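Local coordinates for protein putative alkaline phosphatase (PDB 4F1V) that binds phosphate with high affinity in the periplasm and is probably the solute-binding component of an ABC transporter, PstSACB, that imports it, at residues H58-L66 with F293-Y302; E144-R154 with A168-S176. All blocks are in the same frame, centred on the assembly; numbering follows the deposited sequence.

Following the chain, strands 5-7 and 29-30 come before strand 59-62, the first half of contact 1, in the five-stranded sheet of one lobe of this venus-flytrap protein. After adding strand 85-94 to the same sheet, the chain crosses to the other lobe, where strand 138-142 of the four-stranded sheet leads into helix 147-159; contact 2 closes the short excursion after this helix by folding 168-176 back on its first turns. Strand 291-299 later returns to slot between 59-62 and 85-94, and contact 1 closes the long loop in which contact 2 is nested. Their centres lie about 18 Å apart, yet both reach the phosphate, and Glu150 accepts probable hydrogen bonds from Ser64 OG and Lys65 N.

Contact 1: residues H58-L66 with F293-Y302; sequences HWAGSDSKL and FTNLIFSQCY. With PI (hydrogenphosphate ion), chain B.
The hydroxyl of Tyr302 is gripped twice: it donates to His58 O (2.7 Å from OH to O) and accepts from Ser299 N, a nearly straight bond. With an alanine at this position, His58 O and Ser299 N would probably lose their shared partner, and a gap is likely to open beside the His58 ring, whose edge meets Tyr302 CE2. From this corner the strands run antiparallel, with hydrogen-bonded pairs at Ala60-Ile297 and Ser62-Asn295; Ala60 N and Ile297 O are 2.9 Å apart.

Trp59 CG sits between its backbone N and carbonyl carbon (chi1 70°), a rotamer that lays the indole alongside Phe298. Trp59 CB stands over the middle of the Phe298 ring, 3.4 Å from its centroid, in a CH-pi contact. On the Ser62 face Ile297 and Leu66, each in one of two modelled conformers, meet tip to tip, with Ile297 CD1 4.0 Å from Leu66 CG.

At the other end Thr294 OG1 donates to Asp63 OD1 over 2.6 Å, meeting it on the anti side and out of the carboxylate plane. Thr294 is thus a second-shell residue that steadies the carboxylate, whose OD2 lies 2.5 Å from O4 of the bound phosphate.

Strand 59-62 lies between strands 5-7 and 291-299, and strand 85-94 flanks the latter; helix 305-318 packs on the Phe298 face, helix 33-42 on the Ser62 face.

Contact 2: residues E144-R154 with A168-S176; sequences ESSGTTELFTR and AVTTTFGTS. With PI (hydrogenphosphate ion), chain B.
Ala168 O lies 3.5 Å from Thr153 CB, where an irregular loop begins to pack against the first turns of helix 147-159. The N terminus of this helix is an anion-binding site: Ser146, its N-cap, takes the Thr149 N-H on OG while donating to phosphate O3, which also receives Thr148 N and Thr148 OG1, and Gly147 N binds O1. Backbone N-H groups and the helix end are likely to stabilise the anion's charge.

Val169 follows, its side chain crossing those of Glu150 and Arg154, with Val169 CG1 3.8 Å from Arg154 CG and over one face of the guanidinium in the modelled conformer. The carboxylate of Glu150 turns instead to Ser64 and the Lys65 backbone, and to a salt bridge with Arg154.

Next, Thr170 N donates to Thr153 OG1 over 3.1 Å, almost in line (166° at H). That hydroxyl sits between the backbone N and the carbonyl carbon of Thr153 (chi1 64°), where it can also donate back to Thr149 O and so relay the loop's N-H to the helix backbone. Thr170 O touches Glu150 CA through a CA-H...O contact of 3.2 Å, and Thr170 OG1 accepts Thr172 N in an ST turn.

Thr171 ties the loop to the residues just before the helix. Its O receives Ser146 N at 2.9 Å, and its OG1 is hydrogen-bonded to Ser145 OG at 2.7 Å. This holds the approach to the cap against the loop.

A water bridges Thr149 OG1, Thr171 O and Phe173 N; Thr149 OG1 is also bonded to Tyr207. Phe173 CB packs on Thr149 CG2, and Thr153 CG2 lies at the edge of the Phe173 ring, near its plane. Ser176 OG, 3.5 Å from Thr153 CG2, donates in the carbonyl plane to a lone pair of Ala168 O, 2.8 Å away.

Contact 1: residues H58-L66 with F293-Y302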
loop_
_atom_site.group_PDB
_atom_site.type_symbol
_atom_site.label_atom_id
_atom_site.label_comp_id
_atom_site.label_asym_id
_atom_site.label_seq_id
_atom_site.Cartn_x
_atom_site.Cartn_y
_atom_site.Cartn_z
ATOM N N HIS A 58 4.938 17.853 -4.820
ATOM C CA HIS A 58 6.334 17.481 -4.698
ATOM C C HIS A 58 6.570 15.997 -4.532
ATOM O O HIS A 58 7.667 15.516 -4.858
ATOM C CB HIS A 58 6.964 18.272 -3.533
ATOM C CG HIS A 58 6.848 19.750 -3.724
ATOM N ND1 HIS A 58 5.816 20.467 -3.225
ATOM C CD2 HIS A 58 7.605 20.586 -4.495
ATOM C CE1 HIS A 58 5.961 21.708 -3.631
ATOM N NE2 HIS A 58 6.981 21.812 -4.459
ATOM N N TRP A 59 5.592 15.252 -3.985
ATOM C CA TRP A 59 5.788 13.811 -3.726
ATOM C C TRP A 59 4.389 13.183 -3.582
ATOM O O TRP A 59 3.398 13.865 -3.359
ATOM C CB TRP A 59 6.643 13.553 -2.508
ATOM C CG TRP A 59 6.102 13.852 -1.164
ATOM C CD1 TRP A 59 6.008 15.080 -0.560
ATOM C CD2 TRP A 59 5.574 12.919 -0.196
ATOM N NE1 TRP A 59 5.475 14.959 0.718
ATOM C CE2 TRP A 59 5.209 13.635 0.957
ATOM C CE3 TRP A 59 5.379 11.519 -0.221
ATOM C CZ2 TRP A 59 4.691 13.001 2.111
ATOM C CZ3 TRP A 59 4.867 10.871 0.903
ATOM C CH2 TRP A 59 4.541 11.618 2.070
ATOM N N ALA A 60 4.377 11.840 -3.661
ATOM C CA ALA A 60 3.143 11.081 -3.411
ATOM C C ALA A 60 3.437 9.810 -2.599
ATOM O O ALA A 60 4.485 9.198 -2.722
ATOM C CB ALA A 60 2.438 10.710 -4.676
ATOM N N GLY A 61 2.441 9.419 -1.805
ATOM C CA GLY A 61 2.367 8.060 -1.271
ATOM C C GLY A 61 1.506 7.196 -2.184
ATOM O O GLY A 61 0.454 7.628 -2.622
ATOM N N SER A 62 1.934 5.956 -2.454
ATOM C CA SER A 62 1.158 5.052 -3.273
ATOM C C SER A 62 1.433 3.605 -2.872
ATOM O O SER A 62 2.598 3.231 -2.723
ATOM C CB SER A 62 1.517 5.231 -4.750
ATOM O OG SER A 62 0.657 4.425 -5.524
ATOM N N ASP A 63 0.394 2.790 -2.748
ATOM C CA ASP A 63 0.528 1.345 -2.651
ATOM C C ASP A 63 0.202 0.652 -3.993
ATOM O O ASP A 63 0.131 -0.589 -4.048
ATOM C CB ASP A 63 -0.181 0.678 -1.419
ATOM C CG ASP A 63 -1.051 1.679 -0.637
ATOM O OD1 ASP A 63 -0.613 2.222 0.377
ATOM O OD2 ASP A 63 -2.180 1.898 -1.141
ATOM N N SER A 64 0.038 1.447 -5.041
ATOM C CA SER A 64 -0.023 0.995 -6.414
ATOM C C SER A 64 1.295 1.330 -7.124
ATOM O O SER A 64 1.733 2.494 -7.122
ATOM C CB SER A 64 -1.172 1.683 -7.170
ATOM O OG SER A 64 -1.113 1.459 -8.550
ATOM N N LYS A 65 1.933 0.364 -7.762
ATOM C CA LYS A 65 3.144 0.657 -8.536
ATOM C C LYS A 65 2.841 1.577 -9.719
ATOM O O LYS A 65 1.771 1.545 -10.323
ATOM C CB LYS A 65 3.760 -0.620 -9.078
ATOM C CG LYS A 65 4.498 -1.439 -7.978
ATOM C CD LYS A 65 5.428 -2.501 -8.476
ATOM C CE LYS A 65 6.652 -2.170 -9.218
ATOM N NZ LYS A 65 7.580 -3.435 -9.225
ATOM N N LEU A 66 3.870 2.367 -10.051
ATOM C CA LEU A 66 3.846 3.088 -11.322
ATOM C C LEU A 66 3.832 2.077 -12.502
ATOM O O LEU A 66 4.665 1.172 -12.546
ATOM C CB LEU A 66 5.050 4.022 -11.395
ATOM C CG LEU A 66 4.942 5.204 -10.453
ATOM C CD1 LEU A 66 6.301 5.826 -10.236
ATOM C CD2 LEU A 66 4.005 6.318 -10.983
ATOM N N PHE A 293 4.025 -3.960 0.042
ATOM C CA PHE A 293 4.667 -2.693 0.390
ATOM C C PHE A 293 3.796 -1.523 -0.009
ATOM O O PHE A 293 3.064 -1.554 -1.007
ATOM C CB PHE A 293 6.072 -2.539 -0.276
ATOM C CG PHE A 293 7.062 -3.535 0.271
ATOM C CD1 PHE A 293 7.181 -4.809 -0.274
ATOM C CD2 PHE A 293 7.811 -3.201 1.383
ATOM C CE1 PHE A 293 8.066 -5.727 0.279
ATOM C CE2 PHE A 293 8.695 -4.121 1.927
ATOM C CZ PHE A 293 8.850 -5.375 1.367
ATOM N N THR A 294 3.919 -0.446 0.785
ATOM C CA THR A 294 3.438 0.883 0.348
ATOM C C THR A 294 4.662 1.773 0.153
ATOM O O THR A 294 5.668 1.586 0.843
ATOM C CB THR A 294 2.418 1.449 1.337
ATOM O OG1 THR A 294 1.926 2.684 0.828
ATOM C CG2 THR A 294 2.953 1.671 2.734
ATOM N N ASN A 295 4.575 2.705 -0.798
ATOM C CA ASN A 295 5.743 3.332 -1.429
ATOM C C ASN A 295 5.674 4.857 -1.411
ATOM O O ASN A 295 4.627 5.472 -1.213
ATOM C CB ASN A 295 5.871 2.841 -2.892
ATOM C CG ASN A 295 5.636 1.341 -2.955
ATOM O OD1 ASN A 295 6.296 0.570 -2.225
ATOM N ND2 ASN A 295 4.752 0.935 -3.801
ATOM N N LEU A 296 6.869 5.439 -1.656
ATOM C CA LEU A 296 7.030 6.903 -1.884
ATOM C C LEU A 296 7.382 7.135 -3.359
ATOM O O LEU A 296 8.111 6.343 -3.973
ATOM C CB LEU A 296 8.213 7.428 -1.073
ATOM C CG LEU A 296 8.256 7.154 0.442
ATOM C CD1 LEU A 296 9.498 7.759 1.084
ATOM C CD2 LEU A 296 7.011 7.612 1.123
ATOM N N ILE A 297 6.923 8.265 -3.890
ATOM C CA ILE A 297 7.307 8.746 -5.204
ATOM C C ILE A 297 7.747 10.207 -5.036
ATOM O O ILE A 297 6.983 11.046 -4.553
ATOM C CB ILE A 297 6.148 8.661 -6.197
ATOM C CG1 ILE A 297 5.655 7.200 -6.339
ATOM C CG2 ILE A 297 6.564 9.216 -7.582
ATOM C CD1 ILE A 297 4.284 7.112 -7.029
ATOM N N PHE A 298 9.019 10.479 -5.397
ATOM C CA PHE A 298 9.658 11.791 -5.292
ATOM C C PHE A 298 10.339 12.119 -6.643
ATOM O O PHE A 298 10.458 11.270 -7.517
ATOM C CB PHE A 298 10.708 11.809 -4.168
ATOM C CG PHE A 298 10.151 12.016 -2.769
ATOM C CD1 PHE A 298 9.527 10.992 -2.059
ATOM C CD2 PHE A 298 10.209 13.279 -2.191
ATOM C CE1 PHE A 298 9.003 11.231 -0.778
ATOM C CE2 PHE A 298 9.666 13.509 -0.941
ATOM C CZ PHE A 298 9.088 12.499 -0.240
ATOM N N SER A 299 10.821 13.372 -6.748
ATOM C CA SER A 299 11.789 13.723 -7.815
ATOM C C SER A 299 13.201 13.616 -7.298
ATOM O O SER A 299 13.480 13.937 -6.133
ATOM C CB SER A 299 11.483 15.164 -8.261
ATOM O OG SER A 299 12.297 15.480 -9.409
ATOM N N GLN A 300 14.121 13.252 -8.201
ATOM C CA GLN A 300 15.537 13.382 -7.863
ATOM C C GLN A 300 15.940 14.866 -7.714
ATOM O O GLN A 300 16.847 15.187 -6.980
ATOM C CB GLN A 300 16.423 12.738 -8.898
ATOM C CG GLN A 300 17.886 12.716 -8.541
ATOM C CD GLN A 300 18.791 12.092 -9.586
ATOM O OE1 GLN A 300 18.344 11.495 -10.583
ATOM N NE2 GLN A 300 20.082 12.198 -9.340
ATOM N N CYS A 301 15.263 15.751 -8.474
ATOM C CA CYS A 301 15.720 17.131 -8.608
ATOM C C CYS A 301 14.539 18.101 -8.368
ATOM O O CYS A 301 13.402 17.883 -8.858
ATOM C CB CYS A 301 16.290 17.413 -10.007
ATOM S SG CYS A 301 17.555 16.248 -10.574
ATOM N N TYR A 302 14.852 19.198 -7.686
ATOM C CA TYR A 302 13.935 20.296 -7.446
ATOM C C TYR A 302 14.641 21.591 -7.844
ATOM O O TYR A 302 15.787 21.785 -7.433
ATOM C CB TYR A 302 13.445 20.348 -5.972
ATOM C CG TYR A 302 12.614 19.130 -5.629
ATOM C CD1 TYR A 302 13.199 17.933 -5.199
ATOM C CD2 TYR A 302 11.223 19.153 -5.749
ATOM C CE1 TYR A 302 12.456 16.798 -4.936
ATOM C CE2 TYR A 302 10.447 18.010 -5.503
ATOM C CZ TYR A 302 11.062 16.826 -5.081
ATOM O OH TYR A 302 10.370 15.664 -4.840
HETATM P P PI B . -5.109 3.493 -0.985
HETATM O O1 PI B . -4.594 3.760 -2.399
HETATM O O2 PI B . -5.949 4.662 -0.468
HETATM O O3 PI B . -5.895 2.176 -0.944
HETATM O O4 PI B . -3.884 3.370 -0.036
HETATM O O HOH W 1 3.048 -1.865 -3.714
#

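Contact 2: residues E144-R154 with A168-S176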
loop_
_atom_site.group_PDB
_atom_site.type_symbol
_atom_site.label_atom_id
_atom_site.label_comp_id
_atom_site.label_asym_id
_atom_site.label_seq_id
_atom_site.Cartn_x
_atom_site.Cartn_y
_atom_site.Cartn_z
ATOM N N GLU A 144 -12.684 3.631 -6.038
ATOM C CA GLU A 144 -11.705 4.404 -6.800
ATOM C C GLU A 144 -10.414 3.575 -6.972
ATOM O O GLU A 144 -10.297 2.445 -6.572
ATOM C CB GLU A 144 -11.438 5.768 -6.139
ATOM C CG GLU A 144 -10.504 5.869 -4.972
ATOM C CD GLU A 144 -10.995 5.344 -3.632
ATOM O OE1 GLU A 144 -11.715 4.327 -3.537
ATOM O OE2 GLU A 144 -10.495 5.916 -2.587
ATOM N N SER A 145 -9.424 4.220 -7.641
ATOM C CA SER A 145 -8.167 3.590 -7.938
ATOM C C SER A 145 -7.329 3.559 -6.644
ATOM O O SER A 145 -6.855 4.575 -6.151
ATOM C CB SER A 145 -7.459 4.389 -9.010
ATOM O OG SER A 145 -6.171 3.873 -9.293
ATOM N N SER A 146 -7.185 2.330 -6.097
ATOM C CA SER A 146 -6.674 2.095 -4.779
ATOM C C SER A 146 -5.482 1.142 -4.779
ATOM O O SER A 146 -5.519 0.058 -5.384
ATOM C CB SER A 146 -7.809 1.463 -3.935
ATOM O OG SER A 146 -7.399 0.828 -2.753
ATOM N N GLY A 147 -4.455 1.554 -4.039
ATOM C CA GLY A 147 -3.331 0.672 -3.799
ATOM C C GLY A 147 -3.656 -0.488 -2.867
ATOM O O GLY A 147 -3.053 -1.581 -3.014
ATOM N N THR A 148 -4.548 -0.310 -1.910
ATOM C CA THR A 148 -5.016 -1.425 -1.097
ATOM C C THR A 148 -5.637 -2.490 -2.009
ATOM O O THR A 148 -5.389 -3.710 -1.885
ATOM C CB THR A 148 -6.012 -1.016 -0.030
ATOM O OG1 THR A 148 -5.502 0.097 0.740
ATOM C CG2 THR A 148 -6.261 -2.165 0.950
ATOM N N THR A 149 -6.453 -2.041 -2.966
ATOM C CA THR A 149 -7.007 -2.977 -3.963
ATOM C C THR A 149 -5.878 -3.674 -4.717
ATOM O O THR A 149 -5.979 -4.904 -4.950
ATOM C CB THR A 149 -7.931 -2.263 -4.965
ATOM O OG1 THR A 149 -9.044 -1.751 -4.220
ATOM C CG2 THR A 149 -8.410 -3.219 -6.067
ATOM N N GLU A 150 -4.847 -2.949 -5.161
ATOM C CA GLU A 150 -3.764 -3.609 -5.894
ATOM C C GLU A 150 -3.101 -4.686 -5.001
ATOM O O GLU A 150 -2.875 -5.822 -5.450
ATOM C CB GLU A 150 -2.758 -2.572 -6.401
ATOM C CG GLU A 150 -1.688 -3.223 -7.308
ATOM C CD GLU A 150 -0.804 -2.168 -7.971
ATOM O OE1 GLU A 150 -1.333 -1.366 -8.774
ATOM O OE2 GLU A 150 0.442 -2.149 -7.679
ATOM N N LEU A 151 -2.771 -4.344 -3.753
ATOM C CA LEU A 151 -2.118 -5.318 -2.879
ATOM C C LEU A 151 -2.996 -6.569 -2.675
ATOM O O LEU A 151 -2.505 -7.701 -2.616
ATOM C CB LEU A 151 -1.788 -4.689 -1.512
ATOM C CG LEU A 151 -0.697 -3.622 -1.523
ATOM C CD1 LEU A 151 -0.540 -3.059 -0.128
ATOM C CD2 LEU A 151 0.612 -4.175 -2.064
ATOM N N PHE A 152 -4.286 -6.350 -2.496
ATOM C CA PHE A 152 -5.242 -7.457 -2.237
ATOM C C PHE A 152 -5.464 -8.334 -3.484
ATOM O O PHE A 152 -5.476 -9.553 -3.383
ATOM C CB PHE A 152 -6.548 -6.856 -1.717
ATOM C CG PHE A 152 -7.593 -7.894 -1.315
ATOM C CD1 PHE A 152 -7.328 -8.896 -0.410
ATOM C CD2 PHE A 152 -8.867 -7.821 -1.848
ATOM C CE1 PHE A 152 -8.263 -9.815 -0.002
ATOM C CE2 PHE A 152 -9.846 -8.742 -1.455
ATOM C CZ PHE A 152 -9.567 -9.712 -0.549
ATOM N N THR A 153 -5.663 -7.680 -4.618
ATOM C CA THR A 153 -5.891 -8.444 -5.850
ATOM C C THR A 153 -4.645 -9.162 -6.312
ATOM O O THR A 153 -4.762 -10.206 -6.965
ATOM C CB THR A 153 -6.518 -7.595 -6.962
ATOM O OG1 THR A 153 -5.614 -6.534 -7.379
ATOM C CG2 THR A 153 -7.867 -7.065 -6.586
ATOM N N ARG A 154 -3.434 -8.718 -5.950
ATOM C CA ARG A 154 -2.244 -9.565 -6.178
ATOM C C ARG A 154 -2.413 -10.910 -5.502
ATOM O O ARG A 154 -2.046 -11.974 -6.045
ATOM C CB ARG A 154 -0.967 -8.856 -5.707
ATOM C CG ARG A 154 -0.558 -7.699 -6.648
ATOM C CD ARG A 154 0.800 -7.098 -6.223
ATOM N NE ARG A 154 1.167 -5.916 -6.940
ATOM C CZ ARG A 154 1.469 -5.844 -8.243
ATOM N NH1 ARG A 154 1.636 -6.941 -8.942
ATOM N NH2 ARG A 154 1.703 -4.627 -8.772
ATOM N N ALA A 168 -7.988 -10.478 -11.754
ATOM C CA ALA A 168 -6.892 -9.683 -12.330
ATOM C C ALA A 168 -6.331 -8.787 -11.226
ATOM O O ALA A 168 -7.040 -8.254 -10.367
ATOM C CB ALA A 168 -7.420 -8.831 -13.489
ATOM N N VAL A 169 -5.003 -8.544 -11.310
ATOM C CA VAL A 169 -4.378 -7.490 -10.555
ATOM C C VAL A 169 -4.827 -6.141 -11.049
ATOM O O VAL A 169 -4.731 -5.857 -12.265
ATOM C CB VAL A 169 -2.852 -7.583 -10.618
ATOM C CG1 VAL A 169 -2.240 -6.456 -9.773
ATOM C CG2 VAL A 169 -2.380 -8.958 -10.156
ATOM N N THR A 170 -5.371 -5.286 -10.192
ATOM C CA THR A 170 -5.923 -3.999 -10.597
ATOM C C THR A 170 -5.938 -3.070 -9.383
ATOM O O THR A 170 -5.864 -3.508 -8.245
ATOM C CB THR A 170 -7.341 -4.180 -11.187
ATOM O OG1 THR A 170 -7.814 -2.940 -11.636
ATOM C CG2 THR A 170 -8.318 -4.842 -10.211
ATOM N N THR A 171 -6.171 -1.782 -9.669
ATOM C CA THR A 171 -6.471 -0.792 -8.628
ATOM C C THR A 171 -7.966 -0.560 -8.461
ATOM O O THR A 171 -8.354 0.120 -7.520
ATOM C CB THR A 171 -5.779 0.552 -8.877
ATOM O OG1 THR A 171 -6.375 1.231 -9.982
ATOM C CG2 THR A 171 -4.271 0.416 -9.068
ATOM N N THR A 172 -8.807 -1.125 -9.346
ATOM C CA THR A 172 -10.261 -0.930 -9.288
ATOM C C THR A 172 -10.935 -2.287 -9.082
ATOM O O THR A 172 -11.110 -3.086 -10.019
ATOM C CB THR A 172 -10.769 -0.253 -10.555
ATOM O OG1 THR A 172 -10.368 -0.941 -11.723
ATOM C CG2 THR A 172 -10.246 1.207 -10.645
ATOM N N PHE A 173 -11.282 -2.587 -7.822
ATOM C CA PHE A 173 -11.822 -3.933 -7.500
ATOM C C PHE A 173 -13.045 -4.246 -8.335
ATOM O O PHE A 173 -13.265 -5.413 -8.621
ATOM C CB PHE A 173 -12.096 -4.051 -5.972
ATOM C CG PHE A 173 -12.545 -5.470 -5.604
ATOM C CD1 PHE A 173 -13.877 -5.822 -5.443
ATOM C CD2 PHE A 173 -11.601 -6.481 -5.484
ATOM C CE1 PHE A 173 -14.250 -7.115 -5.175
ATOM C CE2 PHE A 173 -11.986 -7.785 -5.207
ATOM C CZ PHE A 173 -13.278 -8.110 -5.078
ATOM N N GLY A 174 -13.850 -3.226 -8.665
ATOM C CA GLY A 174 -15.051 -3.465 -9.461
ATOM C C GLY A 174 -14.852 -4.151 -10.784
ATOM O O GLY A 174 -15.804 -4.684 -11.318
ATOM N N THR A 175 -13.590 -4.187 -11.254
ATOM C CA THR A 175 -13.287 -4.928 -12.512
ATOM C C THR A 175 -12.331 -6.067 -12.272
ATOM O O THR A 175 -11.858 -6.683 -13.268
ATOM C CB THR A 175 -12.801 -3.983 -13.639
ATOM O OG1 THR A 175 -11.619 -3.310 -13.124
ATOM C CG2 THR A 175 -13.874 -3.005 -13.983
ATOM N N SER A 176 -11.954 -6.415 -11.045
ATOM C CA SER A 176 -10.950 -7.439 -10.838
ATOM C C SER A 176 -11.439 -8.836 -11.311
ATOM O O SER A 176 -10.699 -9.525 -12.056
ATOM C CB SER A 176 -10.509 -7.535 -9.363
ATOM O OG SER A 176 -9.599 -8.569 -9.176
HETATM P P PI B . -5.109 3.493 -0.985
HETATM O O1 PI B . -4.594 3.760 -2.399
HETATM O O2 PI B . -5.949 4.662 -0.468
HETATM O O3 PI B . -5.895 2.176 -0.944
HETATM O O4 PI B . -3.884 3.370 -0.036
HETATM O O HOH W 2 -10.704 -0.414 -5.951
#